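Local coordinates for protein alkane monooxygenase (Geobacillus thermodenitrificans, PDB 3B9O) that belongs to the luciferase-like monooxygenases, a family of the TIM-barrel clan, and holds flavin mononucleotide in a pocket of its single chain, at residues 189-193 and 194-198; 316-320 and 321-325; 388-391 and 392-396. All blocks are in the same frame, centred on the assembly; numbering follows the deposited sequence.

Contact 1. Residues 189-193 and 194-198; sequences IYTDP and SKVHE
Asp192 OD1 is gripped twice by Ser194, whose hydroxyl OG donates to Asp192 OD1 at 2.7 Å and whose backbone N reaches Asp192 OD1 at 3.0 Å. Both donors come from the same face of the carboxylate: OG lies well above the plane, while N arrives on the anti side, 33° out of it. The carboxylate can reach forward over the turn because CG of Asp192 lies opposite its backbone N (chi1 -176°). The turn is closed by Lys195 N, 3.0 Å from Asp192 O with a fairly straight 158° at the hydrogen, although the donor sits above the carbonyl plane. A second, weak bond from Val196 N to Pro193 O (3.4 Å) adds an overlapping turn. The other carboxylate oxygen meets carbon: the extended Lys195 chain passes obliquely, with CE 3.7 Å from Asp192 OD2. Apart from these links, Thr191 CG2 and Val196 CG2 touch at 3.5 Å, the two side chains meeting at about a right angle. Trp176 packs against both, and the backbone of Lys195 bonds to that of Glu177, tying the turn to the chain ahead of strand 181-184. The geometry is that of an Asx turn (Ser194 N to Asp192 OD1) on a type I beta turn (Lys195 N to Asp192 O). One O-H and one N-H on OD1 should restrict the rotation of the carboxylate and probably stabilise its negative charge, while Lys195 NZ, 4.8 Å from Asp192 OD2 and not in contact, could add a modest longer-range attraction.

Contact 2. Residues 316-320 and 321-325; sequences TGYDL and SKYSS
Asp319 folds its side chain over the turn to meet Ser321, with Asp319 OD1 2.8 Å from Ser321 OG and 3.0 Å from Ser321 N. The hydroxyl lies on the syn side of the carboxylate and the amide above its plane, both from one face. A chi1 of 174° sets CG of Asp319 opposite its own nitrogen, and a chi2 of 3° completes the aim of OD1. Arg67 N, in another loop, also donates to OD1, so this buried oxygen has three donors. Lys322 takes a different course: its chain bends at three torsions, crosses the Asp319 side chain at about a right angle and lays CG 3.6 Å from Asp319 OD2, without a salt bridge between the charged ends. Lys322 N bonds to Asp319 O at 3.2 Å, and Tyr323 N makes a weak bond to Leu320 O. Tyr323, with CG beside its nitrogen (chi1 -75°), swings its ring back along the chain. The carbonyl Asp319 O lies at the edge of this ring, 3.3 Å from Tyr323 CD2. Beyond it, Tyr323 OH lies near the plane of the Tyr318 ring, at its edge, 3.3 Å from Tyr318 CD2. Leu320 packs against helices 305-316 and 334-341, and its CD2 stays 4.4 Å from Tyr323 CD2. Thr316 OG1, accepting from Tyr318 N in an ST turn, shapes the chain just ahead. Together, the Asp319 OD1 bond to Ser321 N and the Asp319 O bond to Lys322 N define an Asx turn superposed on a type I beta turn.

Contact 3. Residues 388-391 and 392-396; sequences DFIE and LVVPE
Val393 packs over the Phe389 ring one helical turn on, its CB standing 4.0 Å from the centroid of the Phe389 ring and 23° off the ring normal, a CH-pi contact over one face. Val393 CG1 adds an apolar touch to Phe389 CE2 at 3.7 Å. Val394 crosses Phe389 at about a right angle, its CG2 3.6 Å from Phe389 CE1. With CG of Phe389 opposite the backbone N (chi1 -173°), the ring reaches both valines, one over its face and the other at its CD1-CE1 side. What sets these valines in place is the irregular backbone. Phe389 O accepts from Val394 N at 2.9 Å, nearly in line with its C=O bond, five residues on instead of four, while the bond from Val393 N to the same oxygen is weak. One step earlier, Leu392 N still bonds normally to Asp388 O at 2.9 Å. One step later, Pro395 has no N-H to give, and its CD merely rests 3.5 Å from Ile390 O. Further out, Met363 of helix 356-370 touches Phe389, Val285 meets Leu392 and Val393, Ile390 packs on Leu45 of helix 36-48, and Asp388 forms a salt bridge with Lys295. This is a pi-type turn just ahead of a proline kink, in helix 384-399, which follows the last strand, 374-378, of the TIM barrel.

How the contacts relate
Along the chain the contacts come in series, 189-198 first, then 316-325, then 388-396, and none touches another. The centres of contacts 1 and 2 lie about 58 Å apart, on opposite sides of the chain's centre; those of contacts 1 and 3 are about 50 Å apart, and those of contacts 2 and 3 about 40 Å. Contact 1 begins on the second strand of the hairpin 181-184/189-191 and runs into the loop after it, contact 2 bridges helices 305-316 and 334-341, and contact 3 belongs to helix 384-399. Two of the contacts are local turns in connections outside the barrel sheet, while the third lies in a helix packed against it.

Contact 1. Residues 189-193 and 194-198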
loop_
_atom_site.group_PDB
_atom_site.type_symbol
_atom_site.label_atom_id
_atom_site.label_comp_id
_atom_site.label_asym_id
_atom_site.label_seq_id
_atom_site.Cartn_x
_atom_site.Cartn_y
_atom_site.Cartn_z
ATOM N N ILE A 189 -10.732 9.274 38.763
ATOM C CA ILE A 189 -11.375 8.954 37.497
ATOM C C ILE A 189 -10.248 8.934 36.466
ATOM O O ILE A 189 -9.649 9.976 36.183
ATOM C CB ILE A 189 -12.400 10.045 37.079
ATOM C CG1 ILE A 189 -13.485 10.258 38.142
ATOM C CG2 ILE A 189 -13.045 9.675 35.724
ATOM C CD1 ILE A 189 -14.358 11.466 37.813
ATOM N N TYR A 190 -9.971 7.760 35.911
ATOM C CA TYR A 190 -8.939 7.656 34.883
ATOM C C TYR A 190 -9.534 8.158 33.574
ATOM O O TYR A 190 -8.926 9.011 32.883
ATOM C CB TYR A 190 -8.395 6.221 34.725
ATOM C CG TYR A 190 -7.134 6.216 33.913
ATOM C CD1 TYR A 190 -5.897 6.480 34.532
ATOM C CD2 TYR A 190 -7.173 6.033 32.524
ATOM C CE1 TYR A 190 -4.671 6.522 33.778
ATOM C CE2 TYR A 190 -5.954 6.094 31.747
ATOM C CZ TYR A 190 -4.723 6.316 32.397
ATOM O OH TYR A 190 -3.547 6.384 31.680
ATOM N N THR A 191 -10.674 7.573 33.226
ATOM C CA THR A 191 -11.481 7.935 32.034
ATOM C C THR A 191 -12.880 8.270 32.510
ATOM O O THR A 191 -13.468 7.553 33.328
ATOM C CB THR A 191 -11.580 6.758 31.037
ATOM O OG1 THR A 191 -10.262 6.313 30.645
ATOM C CG2 THR A 191 -12.446 7.104 29.795
ATOM N N ASP A 192 -13.395 9.391 32.020
ATOM C CA ASP A 192 -14.768 9.841 32.295
ATOM C C ASP A 192 -15.770 8.906 31.612
ATOM O O ASP A 192 -15.848 8.907 30.378
ATOM C CB ASP A 192 -14.912 11.276 31.726
ATOM C CG ASP A 192 -16.275 11.916 32.035
ATOM O OD1 ASP A 192 -17.272 11.214 32.301
ATOM O OD2 ASP A 192 -16.327 13.159 31.988
ATOM N N PRO A 193 -16.546 8.126 32.384
ATOM C CA PRO A 193 -17.362 7.107 31.713
ATOM C C PRO A 193 -18.519 7.673 30.855
ATOM O O PRO A 193 -19.033 6.980 29.972
ATOM C CB PRO A 193 -17.866 6.213 32.861
ATOM C CG PRO A 193 -17.627 6.962 34.086
ATOM C CD PRO A 193 -16.731 8.123 33.854
ATOM N N SER A 194 -18.866 8.938 31.070
ATOM C CA SER A 194 -19.907 9.586 30.276
ATOM C C SER A 194 -19.388 9.951 28.872
ATOM O O SER A 194 -20.172 10.303 27.990
ATOM C CB SER A 194 -20.488 10.807 31.009
ATOM O OG SER A 194 -19.607 11.927 31.070
ATOM N N LYS A 195 -18.075 9.790 28.655
ATOM C CA LYS A 195 -17.461 10.181 27.399
ATOM C C LYS A 195 -16.968 8.946 26.631
ATOM O O LYS A 195 -16.278 9.068 25.639
ATOM C CB LYS A 195 -16.334 11.191 27.643
ATOM C CG LYS A 195 -16.769 12.458 28.358
ATOM C CD LYS A 195 -15.717 13.594 28.209
ATOM C CE LYS A 195 -16.255 14.945 28.785
ATOM N NZ LYS A 195 -15.438 16.115 28.304
ATOM N N VAL A 196 -17.389 7.765 27.076
ATOM C CA VAL A 196 -17.146 6.527 26.366
ATOM C C VAL A 196 -18.509 5.932 25.959
ATOM O O VAL A 196 -19.368 5.686 26.823
ATOM C CB VAL A 196 -16.333 5.541 27.226
ATOM C CG1 VAL A 196 -16.235 4.171 26.539
ATOM C CG2 VAL A 196 -14.926 6.104 27.510
ATOM N N HIS A 197 -18.679 5.672 24.658
ATOM C CA HIS A 197 -19.998 5.388 24.059
ATOM C C HIS A 197 -20.067 4.116 23.247
ATOM O O HIS A 197 -19.152 3.819 22.472
ATOM C CB HIS A 197 -20.442 6.566 23.149
ATOM C CG HIS A 197 -20.358 7.901 23.805
ATOM N ND1 HIS A 197 -21.205 8.277 24.821
ATOM C CD2 HIS A 197 -19.505 8.938 23.622
ATOM C CE1 HIS A 197 -20.880 9.481 25.241
ATOM N NE2 HIS A 197 -19.856 9.909 24.523
ATOM N N GLU A 198 -21.165 3.362 23.401
ATOM C CA GLU A 198 -21.503 2.295 22.452
ATOM C C GLU A 198 -21.663 2.945 21.075
ATOM O O GLU A 198 -21.995 4.132 20.971
ATOM C CB GLU A 198 -22.796 1.567 22.847
ATOM C CG GLU A 198 -22.623 0.550 23.932
ATOM C CD GLU A 198 -23.929 -0.059 24.452
ATOM O OE1 GLU A 198 -25.047 0.307 23.990
ATOM O OE2 GLU A 198 -23.815 -0.937 25.338
#

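Contact 2. Residues 316-320 and 321-325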
loop_
_atom_site.group_PDB
_atom_site.type_symbol
_atom_site.label_atom_id
_atom_site.label_comp_id
_atom_site.label_asym_id
_atom_site.label_seq_id
_atom_site.Cartn_x
_atom_site.Cartn_y
_atom_site.Cartn_z
ATOM N N THR A 316 -4.927 -11.880 -12.129
ATOM C CA THR A 316 -5.944 -11.748 -13.193
ATOM C C THR A 316 -7.020 -12.835 -13.170
ATOM O O THR A 316 -8.174 -12.616 -13.584
ATOM C CB THR A 316 -5.287 -11.702 -14.602
ATOM O OG1 THR A 316 -4.737 -12.988 -14.932
ATOM C CG2 THR A 316 -4.184 -10.623 -14.649
ATOM N N GLY A 317 -6.668 -14.008 -12.650
ATOM C CA GLY A 317 -7.599 -15.132 -12.693
ATOM C C GLY A 317 -7.434 -15.992 -13.939
ATOM O O GLY A 317 -8.053 -17.053 -14.029
ATOM N N TYR A 318 -6.582 -15.536 -14.865
ATOM C CA TYR A 318 -6.257 -16.240 -16.116
ATOM C C TYR A 318 -5.052 -17.165 -15.960
ATOM O O TYR A 318 -3.918 -16.712 -15.670
ATOM C CB TYR A 318 -5.993 -15.264 -17.282
ATOM C CG TYR A 318 -7.252 -14.553 -17.743
ATOM C CD1 TYR A 318 -7.565 -13.274 -17.274
ATOM C CD2 TYR A 318 -8.152 -15.180 -18.636
ATOM C CE1 TYR A 318 -8.751 -12.625 -17.679
ATOM C CE2 TYR A 318 -9.331 -14.547 -19.046
ATOM C CZ TYR A 318 -9.622 -13.271 -18.566
ATOM O OH TYR A 318 -10.781 -12.647 -18.965
ATOM N N ASP A 319 -5.315 -18.458 -16.169
ATOM C CA ASP A 319 -4.271 -19.462 -16.239
ATOM C C ASP A 319 -3.784 -19.620 -17.686
ATOM O O ASP A 319 -4.416 -20.340 -18.471
ATOM C CB ASP A 319 -4.794 -20.813 -15.704
ATOM C CG ASP A 319 -3.791 -21.934 -15.883
ATOM O OD1 ASP A 319 -2.673 -21.678 -16.355
ATOM O OD2 ASP A 319 -4.105 -23.086 -15.548
ATOM N N LEU A 320 -2.653 -18.995 -18.025
ATOM C CA LEU A 320 -2.184 -18.959 -19.425
ATOM C C LEU A 320 -1.660 -20.291 -19.991
ATOM O O LEU A 320 -1.343 -20.376 -21.196
ATOM C CB LEU A 320 -1.098 -17.888 -19.626
ATOM C CG LEU A 320 -1.471 -16.441 -19.303
ATOM C CD1 LEU A 320 -0.327 -15.497 -19.656
ATOM C CD2 LEU A 320 -2.772 -16.035 -20.019
ATOM N N SER A 321 -1.542 -21.308 -19.130
ATOM C CA SER A 321 -0.997 -22.608 -19.546
ATOM C C SER A 321 -2.086 -23.289 -20.339
ATOM O O SER A 321 -1.802 -24.141 -21.189
ATOM C CB SER A 321 -0.605 -23.461 -18.337
ATOM O OG SER A 321 -1.758 -23.945 -17.690
ATOM N N LYS A 322 -3.319 -22.887 -20.017
ATOM C CA LYS A 322 -4.571 -23.281 -20.656
ATOM C C LYS A 322 -4.861 -22.642 -22.020
ATOM O O LYS A 322 -6.006 -22.694 -22.476
ATOM C CB LYS A 322 -5.741 -22.865 -19.767
ATOM C CG LYS A 322 -5.967 -23.722 -18.561
ATOM C CD LYS A 322 -7.438 -23.798 -18.230
ATOM C CE LYS A 322 -7.914 -22.615 -17.417
ATOM N NZ LYS A 322 -8.890 -23.068 -16.372
ATOM N N TYR A 323 -3.864 -22.019 -22.644
ATOM C CA TYR A 323 -4.112 -21.207 -23.831
ATOM C C TYR A 323 -3.099 -21.523 -24.903
ATOM O O TYR A 323 -1.913 -21.710 -24.613
ATOM C CB TYR A 323 -4.086 -19.684 -23.504
ATOM C CG TYR A 323 -5.310 -19.133 -22.773
ATOM C CD1 TYR A 323 -6.336 -18.499 -23.465
ATOM C CD2 TYR A 323 -5.430 -19.235 -21.384
ATOM C CE1 TYR A 323 -7.452 -17.991 -22.794
ATOM C CE2 TYR A 323 -6.546 -18.746 -20.705
ATOM C CZ TYR A 323 -7.545 -18.111 -21.413
ATOM O OH TYR A 323 -8.652 -17.624 -20.751
ATOM N N SER A 324 -3.565 -21.576 -26.150
ATOM C CA SER A 324 -2.660 -21.544 -27.297
ATOM C C SER A 324 -1.952 -20.184 -27.329
ATOM O O SER A 324 -2.514 -19.167 -26.926
ATOM C CB SER A 324 -3.442 -21.754 -28.613
ATOM O OG SER A 324 -2.581 -21.619 -29.753
ATOM N N SER A 325 -0.716 -20.187 -27.798
ATOM C CA SER A 325 -0.007 -18.992 -28.213
ATOM C C SER A 325 -0.933 -18.001 -28.962
ATOM O O SER A 325 -0.766 -16.780 -28.854
ATOM C CB SER A 325 1.149 -19.447 -29.116
ATOM O OG SER A 325 2.285 -18.604 -29.048
#

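Contact 3. Residues 388-391 and 392-396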
loop_
_atom_site.group_PDB
_atom_site.type_symbol
_atom_site.label_atom_id
_atom_site.label_comp_id
_atom_site.label_asym_id
_atom_site.label_seq_id
_atom_site.Cartn_x
_atom_site.Cartn_y
_atom_site.Cartn_z
ATOM N N ASP A 388 20.596 2.651 -4.073
ATOM C CA ASP A 388 20.911 3.473 -5.256
ATOM C C ASP A 388 19.989 4.687 -5.371
ATOM O O ASP A 388 20.437 5.777 -5.721
ATOM C CB ASP A 388 20.743 2.655 -6.525
ATOM C CG ASP A 388 21.816 1.608 -6.702
ATOM O OD1 ASP A 388 22.782 1.604 -5.901
ATOM O OD2 ASP A 388 21.645 0.741 -7.603
ATOM N N PHE A 389 18.697 4.491 -5.085
ATOM C CA PHE A 389 17.747 5.598 -5.131
ATOM C C PHE A 389 18.154 6.697 -4.123
ATOM O O PHE A 389 18.192 7.882 -4.456
ATOM C CB PHE A 389 16.308 5.135 -4.828
ATOM C CG PHE A 389 15.273 6.226 -5.027
ATOM C CD1 PHE A 389 14.874 7.027 -3.945
ATOM C CD2 PHE A 389 14.737 6.488 -6.307
ATOM C CE1 PHE A 389 13.914 8.059 -4.120
ATOM C CE2 PHE A 389 13.772 7.514 -6.499
ATOM C CZ PHE A 389 13.376 8.306 -5.404
ATOM N N ILE A 390 18.429 6.284 -2.895
ATOM C CA ILE A 390 18.863 7.188 -1.849
ATOM C C ILE A 390 20.210 7.863 -2.151
ATOM O O ILE A 390 20.346 9.070 -1.942
ATOM C CB ILE A 390 18.848 6.500 -0.455
ATOM C CG1 ILE A 390 17.386 6.188 -0.081
ATOM C CG2 ILE A 390 19.497 7.426 0.621
ATOM C CD1 ILE A 390 17.150 5.240 1.117
ATOM N N GLU A 391 21.197 7.106 -2.615
ATOM C CA GLU A 391 22.507 7.722 -2.867
ATOM C C GLU A 391 22.525 8.656 -4.078
ATOM O O GLU A 391 23.224 9.638 -4.045
ATOM C CB GLU A 391 23.603 6.666 -3.006
ATOM C CG GLU A 391 23.778 5.805 -1.747
ATOM C CD GLU A 391 24.860 4.739 -1.886
ATOM O OE1 GLU A 391 25.247 4.191 -0.837
ATOM O OE2 GLU A 391 25.321 4.440 -3.015
ATOM N N LEU A 392 21.798 8.301 -5.138
ATOM C CA LEU A 392 21.871 9.011 -6.445
ATOM C C LEU A 392 20.638 9.873 -6.810
ATOM O O LEU A 392 20.777 11.023 -7.222
ATOM C CB LEU A 392 22.175 8.012 -7.575
ATOM C CG LEU A 392 23.462 7.180 -7.468
ATOM C CD1 LEU A 392 23.586 6.181 -8.620
ATOM C CD2 LEU A 392 24.677 8.104 -7.403
ATOM N N VAL A 393 19.434 9.356 -6.626
ATOM C CA VAL A 393 18.263 10.123 -7.058
ATOM C C VAL A 393 17.836 11.167 -6.022
ATOM O O VAL A 393 17.405 12.276 -6.384
ATOM C CB VAL A 393 17.070 9.236 -7.429
ATOM C CG1 VAL A 393 15.867 10.127 -7.960
ATOM C CG2 VAL A 393 17.506 8.207 -8.472
ATOM N N VAL A 394 17.876 10.789 -4.744
ATOM C CA VAL A 394 17.381 11.673 -3.677
ATOM C C VAL A 394 18.088 13.078 -3.693
ATOM O O VAL A 394 17.403 14.097 -3.643
ATOM C CB VAL A 394 17.406 10.983 -2.275
ATOM C CG1 VAL A 394 17.426 12.025 -1.127
ATOM C CG2 VAL A 394 16.187 9.976 -2.148
ATOM N N PRO A 395 19.436 13.127 -3.762
ATOM C CA PRO A 395 20.096 14.464 -3.779
ATOM C C PRO A 395 19.714 15.303 -5.024
ATOM O O PRO A 395 19.555 16.533 -4.935
ATOM C CB PRO A 395 21.614 14.130 -3.779
ATOM C CG PRO A 395 21.684 12.745 -3.270
ATOM C CD PRO A 395 20.423 12.032 -3.741
ATOM N N GLU A 396 19.521 14.621 -6.153
ATOM C CA GLU A 396 19.073 15.264 -7.393
ATOM C C GLU A 396 17.660 15.865 -7.237
ATOM O O GLU A 396 17.415 17.009 -7.604
ATOM C CB GLU A 396 19.092 14.244 -8.530
ATOM C CG GLU A 396 18.528 14.780 -9.882
ATOM C CD GLU A 396 19.472 15.764 -10.574
ATOM O OE1 GLU A 396 20.692 15.796 -10.236
ATOM O OE2 GLU A 396 18.970 16.492 -11.462
#